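Putative oxidoreductase (PDB 3IV4) is a putative oxidoreductase with a thioredoxin fold, probably acting as a monothiol bacilliredoxin of the BrxC family. Local coordinates at residues 29-34 and 82-87. Residues are numbered along the deposited sequence; the frame is centred on the assembly and turned at random. Where two conformers were deposited one is given.
Sequences VLKHSE and SPQAFY
The F86 ring has the carbonyl O of V29 at its edge, near the ring plane, and K31 CE obliquely placed 4.2 Å from F86 CE2; I72 and T76 of helix 66-76 also touch this ring. Strands 26-32 and 84-89 are antiparallel neighbours inside the sheet of a thioredoxin fold, and the second follows the cis-proline P83, a hallmark of that fold. V29 and F86 form one hydrogen-bonded pair, with F86 N 2.8 Å from V29 O. K31 and Q84 form the next: K31 N gives a bond to Q84 O (2.8 Å), while Q84 N returns a bond to K31 O. Their side chains run side by side, both extended beyond CG, and K31 CD passes 3.5 Å from Q84 OE1. A water bridges K31 NZ and Q84 OE1; the ammonium also binds S69 O and H80 ND1, and Q84 NE2 binds K79 O, so these buried polar ends are tied to helix 66-76 and to the loop leading into strand 84-89. L30 turns to the other side, under helix 37-53, where CD1 meets A85 CB at 4.1 Å and, more loosely, P83 CB. P83 CA directs a CH···O contact to K31 O (3.2 Å). Just beyond the strands, S82 OG is anti to its own N (chi1 -168°), and in one of the two conformers of S33 the S33 OG lies 2.8 Å from S82 OG, a hydrogen bond in which either hydroxyl may be the donor.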
ATOM      1  N   VAL A  29      -1.951  -1.760   1.217  1.00  9.01           N
ATOM      2  CA  VAL A  29      -1.048  -1.957   0.074  1.00  9.45           C
ATOM      3  C   VAL A  29      -0.716  -0.586  -0.521  1.00  9.04           C
ATOM      4  O   VAL A  29      -1.624   0.204  -0.794  1.00  9.81           O
ATOM      5  CB  VAL A  29      -1.706  -2.832  -1.025  1.00  9.79           C
ATOM      6  CG1 VAL A  29      -0.764  -2.995  -2.223  1.00 10.82           C
ATOM      7  CG2 VAL A  29      -2.092  -4.206  -0.456  1.00 11.63           C
ATOM      8  N   LEU A  30       0.569  -0.328  -0.749  1.00  8.72           N
ATOM      9  CA  LEU A  30       1.023   0.933  -1.305  1.00  8.53           C
ATOM     10  C   LEU A  30       1.672   0.736  -2.671  1.00  8.96           C
ATOM     11  O   LEU A  30       2.616  -0.037  -2.787  1.00  9.15           O
ATOM     12  CB  LEU A  30       2.059   1.549  -0.361  1.00  8.84           C
ATOM     13  CG  LEU A  30       2.743   2.826  -0.827  1.00  7.91           C
ATOM     14  CD1 LEU A  30       1.771   4.001  -0.850  1.00  9.89           C
ATOM     15  CD2 LEU A  30       3.985   3.129   0.011  1.00  9.29           C
ATOM     16  N   LYS A  31       1.187   1.462  -3.672  1.00  9.15           N
ATOM     17  CA  LYS A  31       1.903   1.629  -4.928  1.00 10.01           C
ATOM     18  C   LYS A  31       2.957   2.712  -4.733  1.00 10.26           C
ATOM     19  O   LYS A  31       2.624   3.854  -4.382  1.00 10.44           O
ATOM     20  CB  LYS A  31       0.957   2.056  -6.054  1.00 10.07           C
ATOM     21  CG  LYS A  31      -0.068   1.029  -6.458  1.00 10.55           C
ATOM     22  CD  LYS A  31      -0.748   1.497  -7.749  1.00 11.21           C
ATOM     23  CE  LYS A  31      -1.745   0.468  -8.276  1.00 11.99           C
ATOM     24  NZ  LYS A  31      -2.242   0.901  -9.632  1.00 12.38           N
ATOM     25  N   HIS A  32       4.212   2.368  -4.996  1.00 10.79           N
ATOM     26  CA  HIS A  32       5.344   3.264  -4.742  1.00 11.60           C
ATOM     27  C   HIS A  32       6.178   3.466  -6.014  1.00 12.47           C
ATOM     28  O   HIS A  32       6.407   2.513  -6.756  1.00 12.17           O
ATOM     29  CB  HIS A  32       6.189   2.659  -3.606  1.00 11.71           C
ATOM     30  CG  HIS A  32       7.459   3.395  -3.307  1.00 12.77           C
ATOM     31  ND1 HIS A  32       7.493   4.731  -2.965  1.00 12.63           N
ATOM     32  CD2 HIS A  32       8.742   2.960  -3.248  1.00 14.79           C
ATOM     33  CE1 HIS A  32       8.745   5.092  -2.724  1.00 13.96           C
ATOM     34  NE2 HIS A  32       9.520   4.034  -2.886  1.00 16.40           N
ATOM     35  N   SER A  33       6.613   4.703  -6.262  0.50 12.89           N
ATOM     36  CA  SER A  33       7.569   4.995  -7.347  0.50 13.58           C
ATOM     37  C   SER A  33       8.960   5.202  -6.765  0.50 14.31           C
ATOM     38  O   SER A  33       9.106   5.853  -5.732  0.50 13.53           O
ATOM     39  CB  SER A  33       7.149   6.240  -8.133  0.50 14.09           C
ATOM     40  OG  SER A  33       5.987   6.000  -8.903  0.50 15.30           O
ATOM     41  N   GLU A  34       9.986   4.662  -7.423  0.50 15.23           N
ATOM     42  CA  GLU A  34      11.338   4.714  -6.859  0.50 16.75           C
ATOM     43  C   GLU A  34      12.119   5.996  -7.182  0.50 17.38           C
ATOM     44  O   GLU A  34      13.232   6.187  -6.695  0.50 18.47           O
ATOM     45  CB  GLU A  34      12.150   3.477  -7.272  0.50 16.52           C
ATOM     46  CG  GLU A  34      12.152   3.226  -8.764  0.50 17.27           C
ATOM     47  CD  GLU A  34      12.761   1.879  -9.150  0.50 18.38           C
ATOM     48  OE1 GLU A  34      13.210   1.122  -8.267  0.50 19.33           O
ATOM     49  OE2 GLU A  34      12.783   1.579 -10.353  0.50 20.85           O
ATOM     50  N   SER A  82       0.523   7.153  -8.547  1.00 12.65           N
ATOM     51  CA  SER A  82       1.620   6.814  -7.659  1.00 13.34           C
ATOM     52  C   SER A  82       2.123   8.079  -6.966  1.00 12.41           C
ATOM     53  O   SER A  82       2.342   9.104  -7.620  1.00 13.24           O
ATOM     54  CB  SER A  82       2.730   6.088  -8.402  1.00 14.42           C
ATOM     55  OG  SER A  82       3.638   5.544  -7.469  1.00 17.40           O
ATOM     56  N   PRO A  83       2.274   8.035  -5.636  1.00 10.70           N
ATOM     57  CA  PRO A  83       1.980   6.923  -4.745  1.00 10.29           C
ATOM     58  C   PRO A  83       0.468   6.779  -4.558  1.00 10.10           C
ATOM     59  O   PRO A  83      -0.264   7.754  -4.661  1.00 10.75           O
ATOM     60  CB  PRO A  83       2.635   7.357  -3.436  1.00  9.95           C
ATOM     61  CG  PRO A  83       2.533   8.835  -3.444  1.00 10.27           C
ATOM     62  CD  PRO A  83       2.722   9.228  -4.890  1.00 10.27           C
ATOM     63  N   GLN A  84       0.022   5.575  -4.222  1.00  9.83           N
ATOM     64  CA  GLN A  84      -1.405   5.314  -4.056  1.00  9.33           C
ATOM     65  C   GLN A  84      -1.557   4.216  -3.035  1.00  9.42           C
ATOM     66  O   GLN A  84      -0.935   3.166  -3.160  1.00 10.15           O
ATOM     67  CB  GLN A  84      -2.006   4.903  -5.395  1.00  9.69           C
ATOM     68  CG  GLN A  84      -3.512   4.764  -5.384  1.00  9.70           C
ATOM     69  CD  GLN A  84      -4.036   4.523  -6.806  1.00  9.83           C
ATOM     70  OE1 GLN A  84      -3.525   3.655  -7.527  1.00 11.76           O
ATOM     71  NE2 GLN A  84      -5.024   5.318  -7.224  1.00 12.65           N
ATOM     72  N   ALA A  85      -2.394   4.434  -2.028  1.00  8.64           N
ATOM     73  CA  ALA A  85      -2.521   3.445  -0.967  1.00  8.58           C
ATOM     74  C   ALA A  85      -3.940   2.923  -0.920  1.00  8.54           C
ATOM     75  O   ALA A  85      -4.887   3.667  -1.201  1.00  8.63           O
ATOM     76  CB  ALA A  85      -2.127   4.056   0.385  1.00  8.63           C
ATOM     77  N   PHE A  86      -4.066   1.642  -0.580  1.00  8.41           N
ATOM     78  CA  PHE A  86      -5.354   0.959  -0.534  1.00  8.50           C
ATOM     79  C   PHE A  86      -5.460   0.214   0.784  1.00  9.19           C
ATOM     80  O   PHE A  86      -4.465  -0.252   1.325  1.00  8.68           O
ATOM     81  CB  PHE A  86      -5.420  -0.103  -1.637  1.00  8.81           C
ATOM     82  CG  PHE A  86      -5.451   0.452  -3.011  1.00  8.92           C
ATOM     83  CD1 PHE A  86      -6.673   0.755  -3.612  1.00 10.17           C
ATOM     84  CD2 PHE A  86      -4.266   0.694  -3.725  1.00 10.56           C
ATOM     85  CE1 PHE A  86      -6.721   1.284  -4.901  1.00 11.47           C
ATOM     86  CE2 PHE A  86      -4.313   1.214  -5.004  1.00 10.93           C
ATOM     87  CZ  PHE A  86      -5.540   1.513  -5.589  1.00 11.36           C
ATOM     88  N   TYR A  87      -6.689   0.094   1.265  1.00  8.46           N
ATOM     89  CA  TYR A  87      -6.990  -0.695   2.454  1.00  8.80           C
ATOM     90  C   TYR A  87      -8.016  -1.737   2.081  1.00  8.99           C
ATOM     91  O   TYR A  87      -9.105  -1.400   1.573  1.00 10.10           O
ATOM     92  CB  TYR A  87      -7.526   0.204   3.557  1.00  9.28           C
ATOM     93  CG  TYR A  87      -7.795  -0.464   4.894  1.00 10.09           C
ATOM     94  CD1 TYR A  87      -6.897  -1.383   5.448  1.00 11.03           C
ATOM     95  CD2 TYR A  87      -8.938  -0.138   5.614  1.00 12.40           C
ATOM     96  CE1 TYR A  87      -7.151  -1.977   6.703  1.00 13.27           C
ATOM     97  CE2 TYR A  87      -9.197  -0.711   6.862  1.00 12.81           C
ATOM     98  CZ  TYR A  87      -8.304  -1.631   7.398  1.00 13.81           C
ATOM     99  OH  TYR A  87      -8.585  -2.193   8.645  1.00 17.67           O
TER
HETATM  100  O   HOH W   1      -4.837   1.924  -9.120  1.00 11.40           O